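Local coordinates for protein OsmC family peroxiredoxin (Aquifex aeolicus, PDB 2E8E) that belongs to the OsmC family of peroxiredoxins and probably reduces organic hydroperoxides by means of a pair of redox-active cysteines, at residues 97-102 with 124-129; 64-69 with 85-90. All coordinates share one frame; numbering follows the deposited sequence.

Contact 1: residues 97-102 with 124-129; sequences ALEQAV and ISWEVK
Trp126, on strand 121-130, lays one face of its indole against the backbone and side chain of Glu99 on helix 95-109. The CA of Glu99 sits 4.1 Å from the centroid of the five-membered ring, 23° off the ring normal, a CH-pi contact displaced toward the rim of the indole. Beyond it the extended glutamate chain crosses the indole obliquely at the CZ2 corner of its six-membered ring, with CG 3.4 Å from Trp126 CZ2. The tryptophan reaches this place because its CG stands between the backbone N and the carbonyl carbon (chi1 60°), and the ring nitrogen NE1 is hydrogen-bonded to Glu95 OE2 at the start of helix 95-109.

Leu98 comes down beside the root of the indole, its CD2 methyl 3.7 Å from Trp126 CB. The same methyl also reaches the strand backbone, 3.3 Å from Glu127 O, and meets Val128 CG2 at 3.8 Å. One turn further along the helix, Val102 offers a single branch, CG1, which touches Ile124 CG2 at 3.6 Å and Trp126 CE3 at 3.9 Å. Replacing the tryptophan by an alanine would probably leave Glu95 OE2 without its indole N-H partner and take the ring face away from Glu99 CA and CB, opening a gap between helix and strand.

No hydrogen bond crosses the contact, so apolar packing and the CH-pi contact join the two elements. The axes pass 8.6 Å apart at 148°, the helix running roughly against the direction of the strand. This is the packing of a beta-alpha-beta crossover: strands 80-90 and 121-130 are parallel neighbours, and helix 95-109, which with helix 111-116 forms the connection, packs on the second of them in an OsmC-like fold.

Contact 2: residues 64-69 with 85-90; sequences IKIFLK and IKYVAV
Strands 60-72 and 80-90 form a beta hairpin, and segments 64-69 and 85-90 are paired in it antiparallel. Lys65 and Val88 make one hydrogen-bonded pair: Lys65 N donates to Val88 O at 2.8 Å, nearly straight at 173°, and Val88 N returns a bond to Lys65 O. Phe67 and Lys86 repeat the pattern, with Phe67 N 2.9 Å from Lys86 O. At the non-hydrogen-bonded pair Ile66-Tyr87, the CA of Ile66 makes a CA-H...O contact of 3.3 Å with Lys86 O.

Side chains alternate between the two faces of the sheet. Ile66, Leu68, Ile85 and Tyr87 share the face packed by helices 34-56 and 95-109, where Tyr87 OH is hydrogen-bonded to Ser46. Here Ile66 CG2 meets Ile85 CG2 at 3.8 Å, and Leu68 CD2 lies alongside Ile85 CG1 at 3.8 Å. Ile66 CG1, placed beside its own backbone N (chi1 -52°), runs next to the tyrosine ring, 4.0 Å from Tyr87 CD1. On the other face, Val88 CG2 approaches the edge of the Phe67 ring, close to its plane and 3.9 Å from Phe67 CE2.

In the fold
Contact 2 comes first along the chain and is complete before the helix of contact 1 begins; their centres are about 9 Å apart. Strand 80-90 ties them together: it is the middle strand of the mixed sheet, antiparallel to 60-72 and parallel to 121-130, and helix 95-109 follows it directly in sequence. A salt bridge from Lys86 NZ to Glu127 OE1 and a probable hydrogen bond from Lys129 N to Ala89 O link the two contacts. Helix 95-109 packs over strands 80-90 and 121-130, while segment 64-69, at the far side of the sheet, pairs with a strand of the second subunit and carries the sheet across the dimer.

Contact 1: residues 97-102 with 124-129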
# COMPACT_ATOMS: atom_id res chain seq x y z
N ALA A 97 22.07 -16.88 2.82
CA ALA A 97 22.08 -15.43 2.89
C ALA A 97 20.69 -14.90 2.55
O ALA A 97 20.20 -13.97 3.20
CB ALA A 97 23.11 -14.85 1.92
N LEU A 98 20.05 -15.48 1.54
CA LEU A 98 18.72 -15.04 1.15
C LEU A 98 17.74 -15.33 2.27
O LEU A 98 16.89 -14.50 2.60
CB LEU A 98 18.26 -15.74 -0.14
CG LEU A 98 16.84 -15.35 -0.58
CD1 LEU A 98 16.77 -13.84 -0.82
CD2 LEU A 98 16.46 -16.10 -1.85
N GLU A 99 17.86 -16.51 2.88
CA GLU A 99 16.97 -16.87 3.98
C GLU A 99 17.09 -15.86 5.13
O GLU A 99 16.09 -15.42 5.69
CB GLU A 99 17.28 -18.28 4.49
CG GLU A 99 16.58 -18.62 5.81
CD GLU A 99 16.70 -20.09 6.18
OE1 GLU A 99 17.73 -20.71 5.84
OE2 GLU A 99 15.78 -20.61 6.83
N GLN A 100 18.33 -15.50 5.48
CA GLN A 100 18.55 -14.54 6.56
C GLN A 100 17.96 -13.17 6.22
O GLN A 100 17.39 -12.50 7.08
CB GLN A 100 20.04 -14.38 6.85
CG GLN A 100 20.70 -15.58 7.50
CD GLN A 100 22.16 -15.32 7.81
OE1 GLN A 100 22.49 -14.40 8.57
NE2 GLN A 100 23.04 -16.13 7.24
N ALA A 101 18.12 -12.76 4.97
CA ALA A 101 17.61 -11.46 4.52
C ALA A 101 16.08 -11.45 4.58
O ALA A 101 15.48 -10.48 5.01
CB ALA A 101 18.08 -11.17 3.11
N VAL A 102 15.46 -12.54 4.13
CA VAL A 102 14.01 -12.64 4.13
C VAL A 102 13.44 -12.69 5.55
O VAL A 102 12.43 -12.04 5.83
CB VAL A 102 13.55 -13.89 3.34
CG1 VAL A 102 12.05 -14.10 3.53
CG2 VAL A 102 13.86 -13.71 1.86
N ILE A 124 5.46 -17.36 3.31
CA ILE A 124 6.71 -16.89 2.72
C ILE A 124 7.60 -18.01 2.21
O ILE A 124 7.76 -19.05 2.86
CB ILE A 124 7.49 -16.06 3.75
CG1 ILE A 124 6.63 -14.88 4.21
CG2 ILE A 124 8.80 -15.57 3.16
CD1 ILE A 124 7.21 -14.11 5.37
N SER A 125 8.19 -17.80 1.04
CA SER A 125 9.09 -18.78 0.44
C SER A 125 10.18 -18.04 -0.33
O SER A 125 10.03 -16.86 -0.64
CB SER A 125 8.34 -19.70 -0.52
OG SER A 125 7.81 -18.98 -1.62
N TRP A 126 11.27 -18.72 -0.62
CA TRP A 126 12.36 -18.08 -1.34
C TRP A 126 13.20 -19.12 -2.06
O TRP A 126 13.11 -20.32 -1.76
CB TRP A 126 13.23 -17.28 -0.38
CG TRP A 126 13.84 -18.13 0.70
CD1 TRP A 126 14.99 -18.86 0.62
CD2 TRP A 126 13.30 -18.38 2.00
NE1 TRP A 126 15.20 -19.55 1.79
CE2 TRP A 126 14.17 -19.28 2.65
CE3 TRP A 126 12.15 -17.94 2.67
CZ2 TRP A 126 13.94 -19.74 3.95
CZ3 TRP A 126 11.92 -18.40 3.96
CH2 TRP A 126 12.81 -19.29 4.59
N GLU A 127 14.00 -18.66 -3.01
CA GLU A 127 14.86 -19.56 -3.75
C GLU A 127 15.94 -18.76 -4.45
O GLU A 127 15.76 -17.57 -4.76
CB GLU A 127 14.05 -20.35 -4.78
CG GLU A 127 13.51 -19.53 -5.94
CD GLU A 127 12.80 -20.39 -6.97
OE1 GLU A 127 11.76 -21.00 -6.62
OE2 GLU A 127 13.27 -20.46 -8.12
N VAL A 128 17.06 -19.40 -4.70
CA VAL A 128 18.16 -18.75 -5.38
C VAL A 128 18.38 -19.38 -6.74
O VAL A 128 18.20 -20.59 -6.92
CB VAL A 128 19.47 -18.86 -4.57
CG1 VAL A 128 20.64 -18.35 -5.40
CG2 VAL A 128 19.36 -18.07 -3.28
N LYS A 129 18.75 -18.55 -7.70
CA LYS A 129 19.06 -18.99 -9.04
C LYS A 129 20.50 -18.55 -9.19
O LYS A 129 20.78 -17.37 -9.38
CB LYS A 129 18.16 -18.31 -10.07
CG LYS A 129 16.84 -19.03 -10.32
CD LYS A 129 17.09 -20.38 -10.99
CE LYS A 129 15.79 -21.11 -11.27
NZ LYS A 129 16.03 -22.41 -11.96

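Contact 2: residues 64-69 with 85-90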
# COMPACT_ATOMS: atom_id res chain seq x y z
N ILE A 64 16.57 -9.39 -8.28
CA ILE A 64 15.76 -9.84 -7.16
C ILE A 64 14.33 -9.74 -7.68
O ILE A 64 13.91 -8.66 -8.11
CB ILE A 64 15.91 -8.94 -5.91
CG1 ILE A 64 17.33 -9.05 -5.36
CG2 ILE A 64 14.88 -9.35 -4.85
CD1 ILE A 64 17.61 -8.12 -4.19
N LYS A 65 13.62 -10.85 -7.67
CA LYS A 65 12.24 -10.88 -8.14
C LYS A 65 11.36 -11.26 -6.96
O LYS A 65 11.67 -12.19 -6.22
CB LYS A 65 12.07 -11.89 -9.27
CG LYS A 65 12.89 -11.58 -10.52
CD LYS A 65 12.63 -12.61 -11.60
CE LYS A 65 13.40 -12.28 -12.87
NZ LYS A 65 13.20 -13.33 -13.92
N ILE A 66 10.26 -10.54 -6.79
CA ILE A 66 9.35 -10.83 -5.69
C ILE A 66 7.94 -11.00 -6.24
O ILE A 66 7.42 -10.12 -6.93
CB ILE A 66 9.36 -9.71 -4.63
CG1 ILE A 66 10.80 -9.42 -4.21
CG2 ILE A 66 8.55 -10.14 -3.42
CD1 ILE A 66 10.94 -8.25 -3.24
N PHE A 67 7.34 -12.14 -5.94
CA PHE A 67 6.00 -12.45 -6.41
C PHE A 67 5.03 -12.48 -5.25
O PHE A 67 5.22 -13.24 -4.30
CB PHE A 67 6.01 -13.80 -7.12
CG PHE A 67 6.99 -13.87 -8.26
CD1 PHE A 67 6.65 -13.40 -9.52
CD2 PHE A 67 8.29 -14.33 -8.05
CE1 PHE A 67 7.58 -13.40 -10.56
CE2 PHE A 67 9.22 -14.34 -9.08
CZ PHE A 67 8.87 -13.87 -10.34
N LEU A 68 4.00 -11.65 -5.31
CA LEU A 68 3.01 -11.62 -4.25
C LEU A 68 1.64 -12.01 -4.77
O LEU A 68 1.21 -11.54 -5.82
CB LEU A 68 2.94 -10.24 -3.60
CG LEU A 68 4.23 -9.76 -2.93
CD1 LEU A 68 5.02 -8.88 -3.90
CD2 LEU A 68 3.88 -8.98 -1.68
N LYS A 69 0.96 -12.87 -4.03
CA LYS A 69 -0.38 -13.30 -4.40
C LYS A 69 -1.27 -13.19 -3.18
O LYS A 69 -0.98 -13.76 -2.13
CB LYS A 69 -0.37 -14.75 -4.88
CG LYS A 69 -1.76 -15.30 -5.17
CD LYS A 69 -1.72 -16.74 -5.67
CE LYS A 69 -0.94 -16.85 -6.96
NZ LYS A 69 -0.99 -18.23 -7.53
N ILE A 85 4.17 -14.70 -0.50
CA ILE A 85 5.27 -13.90 -1.00
C ILE A 85 6.43 -14.84 -1.32
O ILE A 85 6.86 -15.60 -0.46
CB ILE A 85 5.77 -12.86 0.02
CG1 ILE A 85 4.60 -12.00 0.52
CG2 ILE A 85 6.83 -11.98 -0.62
CD1 ILE A 85 4.99 -10.98 1.57
N LYS A 86 6.91 -14.77 -2.55
CA LYS A 86 8.03 -15.60 -2.98
C LYS A 86 9.17 -14.70 -3.42
O LYS A 86 9.00 -13.86 -4.31
CB LYS A 86 7.60 -16.51 -4.14
CG LYS A 86 8.71 -17.41 -4.65
CD LYS A 86 8.23 -18.26 -5.82
CE LYS A 86 9.33 -19.15 -6.34
NZ LYS A 86 9.86 -20.04 -5.28
N TYR A 87 10.33 -14.88 -2.79
CA TYR A 87 11.51 -14.09 -3.12
C TYR A 87 12.46 -14.94 -3.96
O TYR A 87 12.79 -16.07 -3.58
CB TYR A 87 12.26 -13.68 -1.85
CG TYR A 87 11.46 -12.85 -0.87
CD1 TYR A 87 11.56 -11.46 -0.86
CD2 TYR A 87 10.61 -13.46 0.05
CE1 TYR A 87 10.85 -10.69 0.06
CE2 TYR A 87 9.90 -12.70 0.98
CZ TYR A 87 10.02 -11.32 0.98
OH TYR A 87 9.33 -10.58 1.90
N VAL A 88 12.91 -14.40 -5.09
CA VAL A 88 13.85 -15.11 -5.94
C VAL A 88 15.08 -14.22 -6.13
O VAL A 88 14.99 -13.14 -6.71
CB VAL A 88 13.24 -15.42 -7.33
CG1 VAL A 88 14.28 -16.08 -8.23
CG2 VAL A 88 12.02 -16.33 -7.18
N ALA A 89 16.22 -14.67 -5.61
CA ALA A 89 17.45 -13.91 -5.76
C ALA A 89 18.23 -14.54 -6.90
O ALA A 89 18.37 -15.76 -6.95
CB ALA A 89 18.27 -13.96 -4.47
N VAL A 90 18.71 -13.71 -7.82
CA VAL A 90 19.45 -14.19 -8.98
C VAL A 90 20.88 -13.68 -8.94
O VAL A 90 21.10 -12.48 -8.80
CB VAL A 90 18.78 -13.70 -10.29
CG1 VAL A 90 19.53 -14.25 -11.50
CG2 VAL A 90 17.32 -14.13 -10.32